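Side-chain contacts in phosphate-binding protein (Xanthomonas axonopodis pv. citri, PDB 5UB3), which probably serves as a periplasmic substrate-binding receptor of the phosphonate-binding family, partnered with a diguanylate cyclase, and is here bound to chloride: residues Y27-P30 with G36-R39; V29-E34 with A236-A241; P46-M51 with E74-A79; W62-T67 with R247-T252; H80-T85 with Q226-V231. One frame throughout, in Å; residues are numbered along the deposited sequence.

Contact 1: Y27-P30 with G36-R39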
# COMPACT_ATOMS: atom_id res chain seq x y z
N TYR A 27 -11.53 19.45 5.19
CA TYR A 27 -12.11 19.21 6.51
C TYR A 27 -11.08 19.44 7.65
O TYR A 27 -11.38 20.09 8.68
CB TYR A 27 -12.71 17.81 6.54
CG TYR A 27 -13.24 17.45 7.88
CD1 TYR A 27 -12.40 16.88 8.83
CD2 TYR A 27 -14.57 17.72 8.23
CE1 TYR A 27 -12.85 16.56 10.09
CE2 TYR A 27 -15.04 17.38 9.49
CZ TYR A 27 -14.18 16.80 10.41
OH TYR A 27 -14.56 16.45 11.67
N VAL A 28 -9.86 18.94 7.46
CA VAL A 28 -8.85 18.98 8.54
C VAL A 28 -8.34 20.42 8.84
O VAL A 28 -8.26 20.85 10.00
CB VAL A 28 -7.69 18.04 8.17
CG1 VAL A 28 -6.44 18.28 8.97
CG2 VAL A 28 -8.18 16.59 8.33
N VAL A 29 -8.01 21.13 7.78
CA VAL A 29 -7.27 22.42 7.86
C VAL A 29 -7.94 23.43 8.79
O VAL A 29 -7.30 23.90 9.76
CB VAL A 29 -6.92 22.97 6.46
CG1 VAL A 29 -6.45 24.46 6.45
CG2 VAL A 29 -5.82 22.13 5.84
N PRO A 30 -9.22 23.70 8.56
CA PRO A 30 -9.84 24.66 9.50
C PRO A 30 -9.80 24.20 10.93
O PRO A 30 -9.73 25.04 11.84
CB PRO A 30 -11.28 24.70 9.05
CG PRO A 30 -11.27 24.26 7.63
CD PRO A 30 -10.09 23.38 7.42
N GLY A 36 -1.62 26.65 14.60
CA GLY A 36 -0.88 27.46 13.68
C GLY A 36 -1.14 27.10 12.22
O GLY A 36 -0.60 27.75 11.35
N ILE A 37 -1.96 26.10 11.92
CA ILE A 37 -2.23 25.75 10.49
C ILE A 37 -3.26 26.71 9.93
O ILE A 37 -4.30 26.89 10.53
CB ILE A 37 -2.68 24.31 10.31
CG1 ILE A 37 -1.55 23.37 10.77
CG2 ILE A 37 -3.12 24.01 8.90
CD1 ILE A 37 -0.22 23.47 10.04
N ARG A 38 -2.93 27.35 8.81
CA ARG A 38 -3.84 28.26 8.15
C ARG A 38 -4.31 27.72 6.81
O ARG A 38 -5.35 28.10 6.34
CB ARG A 38 -3.16 29.60 7.89
CG ARG A 38 -2.59 30.26 9.11
CD ARG A 38 -3.65 30.83 10.00
NE ARG A 38 -2.97 31.55 11.09
CZ ARG A 38 -2.75 32.87 11.16
NH1 ARG A 38 -3.19 33.73 10.23
NH2 ARG A 38 -2.09 33.34 12.22
N ARG A 39 -3.55 26.85 6.18
CA ARG A 39 -3.87 26.46 4.82
C ARG A 39 -3.34 25.03 4.61
O ARG A 39 -2.52 24.52 5.41
CB ARG A 39 -3.31 27.47 3.80
CG ARG A 39 -1.79 27.67 3.82
CD ARG A 39 -1.31 28.92 3.02
NE ARG A 39 -1.83 30.13 3.67
CZ ARG A 39 -1.26 30.80 4.70
NH1 ARG A 39 -0.06 30.48 5.20
NH2 ARG A 39 -1.92 31.83 5.22
O HOH W 1 -6.68 26.62 9.83

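Contact 2: V29-E34 with A236-A241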
# COMPACT_ATOMS: atom_id res chain seq x y z
N VAL A 29 -8.01 21.13 7.78
CA VAL A 29 -7.27 22.42 7.86
C VAL A 29 -7.94 23.43 8.79
O VAL A 29 -7.30 23.90 9.76
CB VAL A 29 -6.92 22.97 6.46
CG1 VAL A 29 -6.45 24.46 6.45
CG2 VAL A 29 -5.82 22.13 5.84
N PRO A 30 -9.22 23.70 8.56
CA PRO A 30 -9.84 24.66 9.50
C PRO A 30 -9.80 24.20 10.93
O PRO A 30 -9.73 25.04 11.84
CB PRO A 30 -11.28 24.70 9.05
CG PRO A 30 -11.27 24.26 7.63
CD PRO A 30 -10.09 23.38 7.42
N ARG A 31 -9.83 22.89 11.16
CA ARG A 31 -9.82 22.38 12.52
C ARG A 31 -8.46 22.34 13.19
O ARG A 31 -8.35 21.89 14.33
CB ARG A 31 -10.50 21.02 12.57
CG ARG A 31 -11.97 21.18 12.27
CD ARG A 31 -12.60 19.89 11.74
NE ARG A 31 -14.06 20.09 11.56
CZ ARG A 31 -14.65 20.62 10.48
NH1 ARG A 31 -13.97 21.04 9.41
NH2 ARG A 31 -15.99 20.72 10.47
N MET A 32 -7.43 22.86 12.53
CA MET A 32 -6.09 22.88 13.07
C MET A 32 -5.61 24.32 13.29
O MET A 32 -4.43 24.54 13.49
CB MET A 32 -5.13 22.27 12.05
CG MET A 32 -5.44 20.87 11.50
SD MET A 32 -4.61 19.62 12.45
CE MET A 32 -2.86 19.90 12.33
N ARG A 33 -6.50 25.31 13.23
CA ARG A 33 -6.06 26.70 13.34
C ARG A 33 -5.36 27.01 14.62
O ARG A 33 -4.42 27.79 14.66
CB ARG A 33 -7.21 27.69 13.20
CG ARG A 33 -6.65 29.03 12.78
CD ARG A 33 -7.67 30.12 12.82
NE ARG A 33 -6.98 31.35 12.48
CZ ARG A 33 -6.65 31.71 11.24
NH1 ARG A 33 -6.94 30.95 10.17
NH2 ARG A 33 -6.01 32.85 11.08
N GLU A 34 -5.82 26.35 15.68
CA GLU A 34 -5.28 26.59 17.00
C GLU A 34 -3.84 26.03 17.16
O GLU A 34 -3.18 26.36 18.13
CB GLU A 34 -6.29 26.13 18.07
CG GLU A 34 -6.23 24.66 18.49
CD GLU A 34 -7.25 23.71 17.88
OE1 GLU A 34 -7.23 23.50 16.61
OE2 GLU A 34 -8.02 23.12 18.71
N ALA A 236 -14.07 10.32 12.12
CA ALA A 236 -14.80 9.12 11.78
C ALA A 236 -16.25 9.19 12.28
O ALA A 236 -17.11 8.64 11.64
CB ALA A 236 -14.12 7.88 12.31
N SER A 237 -16.54 9.89 13.37
CA SER A 237 -17.93 10.06 13.80
C SER A 237 -18.51 11.48 13.60
O SER A 237 -19.53 11.82 14.18
CB SER A 237 -18.04 9.70 15.26
OG SER A 237 -17.41 10.74 15.99
N ASP A 238 -17.88 12.28 12.76
CA ASP A 238 -18.45 13.57 12.39
C ASP A 238 -19.16 13.43 11.07
O ASP A 238 -18.53 13.08 10.08
CB ASP A 238 -17.35 14.61 12.24
CG ASP A 238 -17.89 16.00 12.08
OD1 ASP A 238 -19.12 16.17 11.86
OD2 ASP A 238 -17.06 16.91 12.14
N PRO A 239 -20.47 13.74 11.02
CA PRO A 239 -21.17 13.68 9.74
C PRO A 239 -20.60 14.63 8.71
O PRO A 239 -20.60 14.32 7.51
CB PRO A 239 -22.61 14.08 10.11
CG PRO A 239 -22.77 13.55 11.48
CD PRO A 239 -21.44 13.78 12.15
N LYS A 240 -20.08 15.78 9.16
CA LYS A 240 -19.48 16.72 8.18
C LYS A 240 -18.24 16.12 7.52
O LYS A 240 -17.80 16.61 6.49
CB LYS A 240 -19.09 18.04 8.86
CG LYS A 240 -20.23 18.81 9.49
CD LYS A 240 -20.16 20.28 9.07
CE LYS A 240 -21.21 21.15 9.76
NZ LYS A 240 -20.88 21.36 11.20
N ALA A 241 -17.67 15.06 8.13
CA ALA A 241 -16.49 14.35 7.57
C ALA A 241 -16.84 13.14 6.67
O ALA A 241 -15.94 12.57 6.02
CB ALA A 241 -15.57 13.94 8.72

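Contact 3: P46-M51 with E74-A79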
# COMPACT_ATOMS: atom_id res chain seq x y z
N PRO A 46 5.71 10.14 -7.00
CA PRO A 46 5.60 8.89 -7.81
C PRO A 46 6.02 7.59 -7.10
O PRO A 46 5.57 6.51 -7.49
CB PRO A 46 6.53 9.15 -9.03
CG PRO A 46 7.31 10.41 -8.73
CD PRO A 46 6.82 11.02 -7.42
N ASP A 47 6.84 7.67 -6.07
CA ASP A 47 7.32 6.44 -5.42
C ASP A 47 7.77 6.74 -4.02
O ASP A 47 7.81 7.93 -3.64
CB ASP A 47 8.42 5.77 -6.23
CG ASP A 47 9.55 6.73 -6.55
OD1 ASP A 47 10.12 7.34 -5.63
OD2 ASP A 47 9.79 6.92 -7.73
N ALA A 48 8.07 5.68 -3.26
CA ALA A 48 8.47 5.76 -1.85
C ALA A 48 9.75 6.56 -1.62
O ALA A 48 9.90 7.31 -0.63
CB ALA A 48 8.62 4.36 -1.25
N ARG A 49 10.68 6.42 -2.56
CA ARG A 49 11.92 7.14 -2.46
C ARG A 49 11.76 8.63 -2.56
O ARG A 49 12.27 9.36 -1.72
CB ARG A 49 12.90 6.70 -3.54
CG ARG A 49 13.53 5.40 -3.17
CD ARG A 49 14.93 5.36 -3.79
NE ARG A 49 14.90 4.76 -5.09
CZ ARG A 49 15.93 4.82 -5.94
NH1 ARG A 49 17.04 5.50 -5.63
NH2 ARG A 49 15.83 4.21 -7.12
N GLN A 50 11.07 9.07 -3.60
CA GLN A 50 10.70 10.49 -3.68
C GLN A 50 9.89 11.00 -2.51
O GLN A 50 10.01 12.17 -2.11
CB GLN A 50 9.97 10.78 -5.00
CG GLN A 50 9.85 12.27 -5.34
CD GLN A 50 11.22 12.92 -5.47
OE1 GLN A 50 11.96 12.60 -6.38
NE2 GLN A 50 11.57 13.81 -4.53
N MET A 51 8.94 10.20 -2.06
CA MET A 51 8.07 10.67 -0.99
C MET A 51 8.89 10.80 0.29
O MET A 51 8.73 11.76 1.05
CB MET A 51 6.93 9.70 -0.77
CG MET A 51 6.03 10.17 0.37
SD MET A 51 5.34 11.83 0.25
CE MET A 51 3.90 11.49 -0.75
N GLU A 74 9.10 4.89 6.96
CA GLU A 74 9.69 4.87 8.32
C GLU A 74 11.14 4.40 8.29
O GLU A 74 11.98 4.96 8.97
CB GLU A 74 8.89 4.00 9.28
CG GLU A 74 9.27 4.21 10.73
CD GLU A 74 8.43 3.42 11.69
OE1 GLU A 74 7.97 3.94 12.71
OE2 GLU A 74 8.32 2.24 11.45
N GLN A 75 11.44 3.40 7.47
CA GLN A 75 12.82 2.86 7.42
C GLN A 75 13.84 3.83 6.93
O GLN A 75 14.95 3.85 7.41
CB GLN A 75 12.90 1.64 6.53
CG GLN A 75 12.28 0.44 7.15
CD GLN A 75 12.07 -0.68 6.15
OE1 GLN A 75 12.54 -0.61 4.98
NE2 GLN A 75 11.43 -1.75 6.61
N ARG A 76 13.45 4.63 5.95
CA ARG A 76 14.27 5.72 5.50
C ARG A 76 14.30 6.88 6.50
O ARG A 76 14.94 7.85 6.23
CB ARG A 76 13.83 6.19 4.12
CG ARG A 76 14.01 5.11 3.06
CD ARG A 76 13.48 5.61 1.75
NE ARG A 76 13.95 4.78 0.66
CZ ARG A 76 13.30 3.75 0.13
NH1 ARG A 76 12.09 3.38 0.56
NH2 ARG A 76 13.86 3.10 -0.88
N GLY A 77 13.65 6.78 7.65
CA GLY A 77 13.79 7.82 8.69
C GLY A 77 12.96 9.08 8.48
O GLY A 77 13.17 10.08 9.18
N SER A 78 12.01 9.03 7.56
CA SER A 78 11.34 10.21 7.10
C SER A 78 9.89 10.40 7.66
O SER A 78 9.32 11.50 7.58
CB SER A 78 11.40 10.20 5.59
OG SER A 78 10.60 9.19 5.03
N ALA A 79 9.36 9.40 8.35
CA ALA A 79 8.02 9.42 8.88
C ALA A 79 7.75 8.37 9.98
O ALA A 79 8.44 7.34 10.07
CB ALA A 79 7.06 9.23 7.76

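Contact 4: W62-T67 with R247-T252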
# COMPACT_ATOMS: atom_id res chain seq x y z
N TRP A 62 2.00 14.72 5.94
CA TRP A 62 1.08 13.70 6.35
C TRP A 62 0.74 12.89 5.11
O TRP A 62 0.45 13.47 4.06
CB TRP A 62 -0.14 14.38 6.98
CG TRP A 62 -1.40 13.56 7.04
CD1 TRP A 62 -1.53 12.21 7.27
CD2 TRP A 62 -2.72 14.07 6.90
NE1 TRP A 62 -2.86 11.84 7.23
CE2 TRP A 62 -3.62 12.96 7.04
CE3 TRP A 62 -3.24 15.34 6.68
CZ2 TRP A 62 -5.00 13.10 6.89
CZ3 TRP A 62 -4.64 15.48 6.57
CH2 TRP A 62 -5.49 14.36 6.67
N VAL A 63 0.90 11.58 5.21
CA VAL A 63 0.50 10.70 4.13
C VAL A 63 -0.39 9.60 4.69
O VAL A 63 -0.23 9.20 5.84
CB VAL A 63 1.69 10.08 3.40
CG1 VAL A 63 2.59 11.14 2.76
CG2 VAL A 63 2.45 9.15 4.34
N SER A 64 -1.29 9.08 3.86
CA SER A 64 -2.10 7.98 4.24
C SER A 64 -1.70 6.90 3.27
O SER A 64 -1.88 7.11 2.11
CB SER A 64 -3.57 8.29 4.05
OG SER A 64 -4.35 7.21 4.57
N GLU A 65 -1.15 5.80 3.76
CA GLU A 65 -0.50 4.74 2.90
C GLU A 65 -0.83 3.37 3.40
O GLU A 65 -1.17 3.20 4.60
CB GLU A 65 1.01 4.82 3.00
CG GLU A 65 1.59 6.05 2.39
CD GLU A 65 1.44 6.13 0.90
OE1 GLU A 65 1.12 5.15 0.26
OE2 GLU A 65 1.67 7.25 0.39
N THR A 66 -0.65 2.38 2.54
CA THR A 66 -0.74 1.03 3.00
C THR A 66 0.47 0.77 3.86
O THR A 66 1.44 1.43 3.72
CB THR A 66 -0.78 0.06 1.84
OG1 THR A 66 0.46 0.17 1.17
CG2 THR A 66 -2.00 0.41 0.88
N THR A 67 0.39 -0.20 4.75
CA THR A 67 1.40 -0.36 5.76
C THR A 67 2.81 -0.69 5.29
O THR A 67 3.75 -0.27 5.91
CB THR A 67 0.93 -1.37 6.79
OG1 THR A 67 0.46 -2.53 6.11
CG2 THR A 67 -0.19 -0.77 7.59
N ARG A 247 -14.30 9.54 0.13
CA ARG A 247 -13.36 9.90 -0.93
C ARG A 247 -11.90 9.50 -0.57
O ARG A 247 -11.06 9.20 -1.44
CB ARG A 247 -13.42 11.42 -1.13
CG ARG A 247 -14.78 12.00 -1.60
CD ARG A 247 -15.07 11.97 -3.09
NE ARG A 247 -13.93 11.63 -3.94
CZ ARG A 247 -13.99 11.41 -5.25
NH1 ARG A 247 -12.89 11.08 -5.92
NH2 ARG A 247 -15.14 11.53 -5.92
N PHE A 248 -11.61 9.53 0.74
CA PHE A 248 -10.31 9.22 1.28
C PHE A 248 -10.14 7.70 1.39
O PHE A 248 -9.99 7.17 2.47
CB PHE A 248 -10.18 9.93 2.64
CG PHE A 248 -8.77 10.08 3.15
CD1 PHE A 248 -7.89 10.92 2.53
CD2 PHE A 248 -8.37 9.46 4.31
CE1 PHE A 248 -6.62 11.12 3.06
CE2 PHE A 248 -7.11 9.65 4.85
CZ PHE A 248 -6.22 10.45 4.20
N PHE A 249 -10.12 7.02 0.25
CA PHE A 249 -9.89 5.55 0.15
C PHE A 249 -10.88 4.78 0.98
O PHE A 249 -10.56 3.71 1.53
CB PHE A 249 -8.47 5.27 0.59
CG PHE A 249 -7.51 6.28 0.07
CD1 PHE A 249 -7.34 6.40 -1.30
CD2 PHE A 249 -6.87 7.19 0.91
CE1 PHE A 249 -6.50 7.37 -1.83
CE2 PHE A 249 -6.02 8.14 0.40
CZ PHE A 249 -5.82 8.23 -0.98
N ASP A 250 -12.07 5.35 1.06
CA ASP A 250 -13.18 4.80 1.84
C ASP A 250 -12.76 4.54 3.24
O ASP A 250 -12.89 3.44 3.77
CB ASP A 250 -13.74 3.56 1.16
CG ASP A 250 -15.06 3.10 1.76
OD1 ASP A 250 -15.82 3.87 2.33
OD2 ASP A 250 -15.31 1.92 1.70
N THR A 251 -12.21 5.55 3.87
CA THR A 251 -11.75 5.38 5.27
C THR A 251 -12.97 5.30 6.18
O THR A 251 -13.84 6.13 6.12
CB THR A 251 -10.79 6.49 5.68
OG1 THR A 251 -9.60 6.39 4.84
CG2 THR A 251 -10.44 6.38 7.16
N THR A 252 -13.05 4.25 6.96
CA THR A 252 -14.21 3.96 7.79
C THR A 252 -13.82 4.04 9.25
O THR A 252 -14.66 3.88 10.14
CB THR A 252 -14.77 2.57 7.50
OG1 THR A 252 -13.70 1.61 7.49
CG2 THR A 252 -15.50 2.52 6.16
O HOH W 2 -6.98 6.05 4.17

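Contact 5: H80-T85 with Q226-V231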
# COMPACT_ATOMS: atom_id res chain seq x y z
N HIS A 80 6.73 8.61 10.79
CA HIS A 80 6.36 7.68 11.86
C HIS A 80 4.85 7.58 11.92
O HIS A 80 4.16 8.50 11.49
CB HIS A 80 6.97 8.11 13.21
CG HIS A 80 6.59 9.51 13.60
ND1 HIS A 80 7.26 10.61 13.13
CD2 HIS A 80 5.63 9.98 14.43
CE1 HIS A 80 6.70 11.71 13.59
NE2 HIS A 80 5.72 11.36 14.39
N PRO A 81 4.32 6.49 12.48
CA PRO A 81 2.87 6.32 12.49
C PRO A 81 2.12 7.30 13.39
O PRO A 81 2.60 7.61 14.47
CB PRO A 81 2.70 4.87 12.99
CG PRO A 81 4.02 4.20 12.75
CD PRO A 81 5.05 5.24 12.83
N LEU A 82 0.98 7.79 12.93
CA LEU A 82 0.12 8.66 13.68
C LEU A 82 -1.09 7.89 14.19
O LEU A 82 -1.40 7.97 15.38
CB LEU A 82 -0.41 9.75 12.76
CG LEU A 82 -1.30 10.81 13.42
CD1 LEU A 82 -0.42 11.85 14.03
CD2 LEU A 82 -2.21 11.43 12.39
N LEU A 83 -1.77 7.20 13.27
CA LEU A 83 -3.04 6.48 13.50
C LEU A 83 -3.07 5.25 12.63
O LEU A 83 -2.51 5.27 11.55
CB LEU A 83 -4.26 7.34 13.12
CG LEU A 83 -4.60 8.49 14.05
CD1 LEU A 83 -5.66 9.39 13.47
CD2 LEU A 83 -4.96 7.95 15.43
N MET A 84 -3.65 4.16 13.11
CA MET A 84 -3.95 3.02 12.25
C MET A 84 -5.26 3.33 11.54
O MET A 84 -6.15 3.94 12.11
CB MET A 84 -4.06 1.70 13.02
CG MET A 84 -2.83 1.33 13.79
SD MET A 84 -1.32 1.24 12.83
CE MET A 84 -1.77 -0.08 11.67
N THR A 85 -5.35 2.93 10.28
CA THR A 85 -6.42 3.33 9.40
C THR A 85 -7.18 2.12 8.93
O THR A 85 -6.58 1.11 8.51
CB THR A 85 -5.88 4.17 8.22
OG1 THR A 85 -5.09 5.22 8.78
CG2 THR A 85 -6.95 4.72 7.32
N GLN A 226 -0.20 16.24 17.43
CA GLN A 226 -1.18 15.87 18.43
C GLN A 226 -2.59 16.26 18.01
O GLN A 226 -3.56 15.50 18.20
CB GLN A 226 -0.74 16.48 19.78
CG GLN A 226 -1.78 16.47 20.89
CD GLN A 226 -1.19 17.16 22.13
OE1 GLN A 226 -1.07 18.40 22.19
NE2 GLN A 226 -0.76 16.35 23.11
N ARG A 227 -2.69 17.43 17.39
CA ARG A 227 -3.98 17.97 17.02
C ARG A 227 -4.48 17.25 15.77
O ARG A 227 -5.66 16.96 15.67
CB ARG A 227 -3.84 19.47 16.74
CG ARG A 227 -5.10 20.14 16.24
CD ARG A 227 -6.20 20.17 17.31
NE ARG A 227 -7.47 20.58 16.69
CZ ARG A 227 -8.70 20.30 17.17
NH1 ARG A 227 -8.87 19.60 18.30
NH2 ARG A 227 -9.76 20.73 16.49
N LEU A 228 -3.59 16.99 14.82
CA LEU A 228 -3.97 16.17 13.66
C LEU A 228 -4.62 14.85 14.07
O LEU A 228 -5.66 14.47 13.52
CB LEU A 228 -2.78 15.85 12.76
CG LEU A 228 -3.07 15.15 11.43
CD1 LEU A 228 -4.12 15.85 10.55
CD2 LEU A 228 -1.76 15.05 10.67
N ARG A 229 -3.97 14.17 15.02
CA ARG A 229 -4.42 12.90 15.54
C ARG A 229 -5.82 13.09 16.12
O ARG A 229 -6.72 12.34 15.82
CB ARG A 229 -3.46 12.38 16.62
CG ARG A 229 -3.80 10.94 16.95
CD ARG A 229 -2.97 10.26 18.00
NE ARG A 229 -1.59 10.08 17.59
CZ ARG A 229 -0.61 10.92 17.89
NH1 ARG A 229 -0.87 12.02 18.58
NH2 ARG A 229 0.65 10.64 17.53
N VAL A 230 -5.98 14.12 16.94
CA VAL A 230 -7.29 14.38 17.55
C VAL A 230 -8.28 14.62 16.44
O VAL A 230 -9.39 13.99 16.43
CB VAL A 230 -7.22 15.51 18.59
CG1 VAL A 230 -8.61 15.89 19.07
CG2 VAL A 230 -6.36 15.07 19.77
N VAL A 231 -7.90 15.43 15.45
CA VAL A 231 -8.91 15.78 14.44
C VAL A 231 -9.36 14.54 13.63
O VAL A 231 -10.53 14.34 13.34
CB VAL A 231 -8.37 16.87 13.50
CG1 VAL A 231 -9.26 17.04 12.30
CG2 VAL A 231 -8.24 18.19 14.25

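Contact 1: Y27-P30 with G36-R39
Val29, next along the chain from helix 14-28, and Arg39, where strand 39-42 begins, bring their CA atoms within 6.1 Å and mark the closest backbone approach of the two segments. The intervening turn belongs to a beta-alpha-beta unit of the periplasmic-binding-protein fold: strand 4-8 leads into helix 14-28, and strand 39-42 then pairs parallel to strand 4-8. No direct backbone hydrogen bond joins the segments. A water donates to Val29 O, 2.8 Å from its oxygen; its second leg, to Ile37 O, is suspiciously short at 2.5 Å, which leaves the bridge between the two main chains uncertain.

The side-chain part rests on Val29, whose CA-CB bond is directed at the other segment. CG1 stands anti to the backbone nitrogen (chi1 166°), which carries this methyl over the main chain of the incoming strand, 3.6 Å from Arg39 CA. The same methyl lies 3.8 Å from Arg38 O. Its second methyl, CG2, touches the Arg39 carbonyl carbon more loosely, at 4.0 Å. Val29 therefore packs mainly against backbone, while the CB atoms of Arg38 and Arg39 point away from it.

Ile37 supplies the apolar side-chain partner. Its CG1 branch turns away, and Ile37 also packs on Met32 and on Leu5 of strand 4-8, so it links the turn to the sheet. Backbone bonds from Arg38 to Ser3 and from Arg39 to Leu5 continue that attachment. Across the contact itself, the branch methyl Ile37 CG2 meets Val29 CG1 at 4.2 Å.

Contact 2: V29-E34 with A236-A241
Arg31 reaches Asp238 and Lys240 across a wide backbone gap, the nearest CA atoms, those of Arg31 and Ala241, being 11.6 Å apart, so side chains alone, chiefly that of Arg31, span the space between two surface turns of the periplasmic-binding-protein fold. One turn follows helix 14-28; the other joins helices 222-235 and 242-247. Only 80 Å² is buried.

The Arg31 side chain runs nearly straight through CD and presents NH2 to the second turn, 4.3 Å from Asp238 OD2. The oxygen lies well out of the guanidinium plane and no N-H points at it, so the attraction is electrostatic at most, not a salt bridge. Tyr27 mediates more firmly: its OH bonds to Asp238 OD2, its carbonyl accepts from Arg31 NH1, and its ring makes a cation-pi contact with Arg31. Lys240 CB packs 4.4 Å from Arg31 NH2, and Lys240 NZ is 5.0 Å from it, a like charge that Asp238 may partly offset.

At the other end of Arg31, Arg227 donates to its carbonyl and pairs with Glu34. Asp238 keeps its own turn in shape as an Asx turn: Lys240 N donates to Asp238 OD1 at 2.9 Å, approaching from above the carboxylate plane.

Contact 3: P46-M51 with E74-A79
Arg76 lays one face of its guanidinium group under the aliphatic stem of Arg49. Arg49 CG sits over that face, 3.3 Å from Arg76 NH2 and 3.7 Å from Arg76 CZ, and Arg49 CD follows at 3.8 Å from the same NH2. Arg76 is extended from CG to NE and so reaches straight across to helix 48-56, whereas Arg49 bends at CG-CD (chi3 -91°). The two guanidinium planes differ by only 19°, but this is not a stack of the charged groups: methylene meets plane, and Arg49 NE remains 4.6 Å from Arg76 NH2.

Ala48 adds to the helix side, its CB 4.0 Å from Arg76 NH1; Ser52 also touches Arg76. Positive charge accumulates here, since Arg276 of helix 259-277 also brings its NH2 close to that of Arg76.

Both arginines sit at helix ends with defined backbone geometry. Asp47 caps helix 48-56, its OD1 accepting from Gln50 N at 2.8 Å with a nearly linear 174° bond. Beyond Arg76, Gly77 takes positive phi and its N returns to Glu74 O at 2.8 Å. The contact thus sets an N-capped helix start beside the Schellman motif that ends helix 67-75.

Contact 4: W62-T67 with R247-T252
Phe248 reaches toward strand 62-66 from CB outward, and CG anti to its own nitrogen (chi1 -162°) directs the ring at Ser64 and Trp62. Along the CD2 branch, Phe248 CE2 comes 3.7 Å from Ser64 OG. At the tip, CZ presses on Ser64 CB at 3.4 Å and also reaches Trp62 CZ2 at 4.0 Å; the Trp62 and Phe248 side chains approach at a slant. One face of the Phe248 ring is covered near its rim by Phe249 CE2, 3.9 Å above the plane. Leu21 and Leu24 of helix 14-28 and Leu7 of strand 4-8 add further apolar packing.

Several polar groups here have partners. Glu214 bonds to both Trp62 NE1 and Ser64 OG, one oxygen each, and is thus placed to orient both residues that meet the phenyl tip; Arg87 also bonds to Ser64 OG. A water donates to Ser64 OG at 2.9 Å and to Thr251 OG1 at 2.7 Å, joining the segments by a polar route beside the apolar one. Thr251 OG1 also lies near Phe248 O, but at 2.5 Å the distance is doubtfully short.

The chain reverses tightly here: Phe248 is the centre of an inverse gamma turn (phi -81°, psi 65°), with a weak bond from Phe249 N to Arg247 O, and Phe249 and Asp250 follow with positive phi. The arrangement is apolar packing between strand 62-66 and helix 14-28 in the periplasmic-binding-protein fold, filled by the turn between helix 242-247 and strand 251-255.

Contact 5: H80-T85 with Q226-V231
Arg229 and Leu82 make the one direct hydrogen bond of this contact: Arg229 NE donates to Leu82 O at 3.1 Å, with an N-H...O angle of 158° and the donor tilted from the carbonyl plane. The arginine chain bends at CG-CD (chi3 -66°), which swings NE back toward the strand. Leu82 CD1 lies over one guanidinium face, toward the rim, 3.9 Å from Arg229 NH2, so the same leucine serves the arginine with its carbonyl and with a methyl. Leu83 takes the stem instead: its CD2 packs 3.5 Å from Arg229 CG, the closest apolar touch here. The other Leu82 methyl, CD2, meets Leu228 CG at 3.9 Å, the two leucines crossing at about a right angle.

A second shell fixes these groups. Glu225, one turn earlier on the helix, forms a salt bridge with Arg229 NH2 through OE2 and accepts from His80 NE2 through OE1, so the carboxylate joins strand to helix and would limit rotation of the guanidinium group. On the strand, Leu82 and Leu83 both face Glu214 in a classic beta bulge, which is consistent with two successive residues serving one arginine.

Strand 80-85 and helix 226-231 run almost parallel, 6° apart, with axes 8.6 Å from each other at closest approach. Over these residues helix and strand run side by side; strand 79-87 is flanked by antiparallel strands 209-217 and 251-255, and Leu228 also rests on Val216 of the former, Leu83 on Phe254 of the latter.

From the N terminus, contact 1 closes a short loop between helix 14-28 and strand 39-42. Contact 2 opens from the same turn, sharing Val29 and Pro30, and closes only at 236-241. Contacts 3 and 5 nest inside that long loop, one after the other, while contact 4 crosses both contact 2 and contact 3 and encloses contact 5. Contact 3 joins two neighbouring helices; contacts 4 and 5 bring residues 226-252 back onto strands 62-66 and 79-87. Val28 packs on both Trp62 and Leu228, coupling contacts 1, 4 and 5, and Arg227 bonds link contacts 2 and 5. Met51 on Val63 connects contact 3 to contact 4.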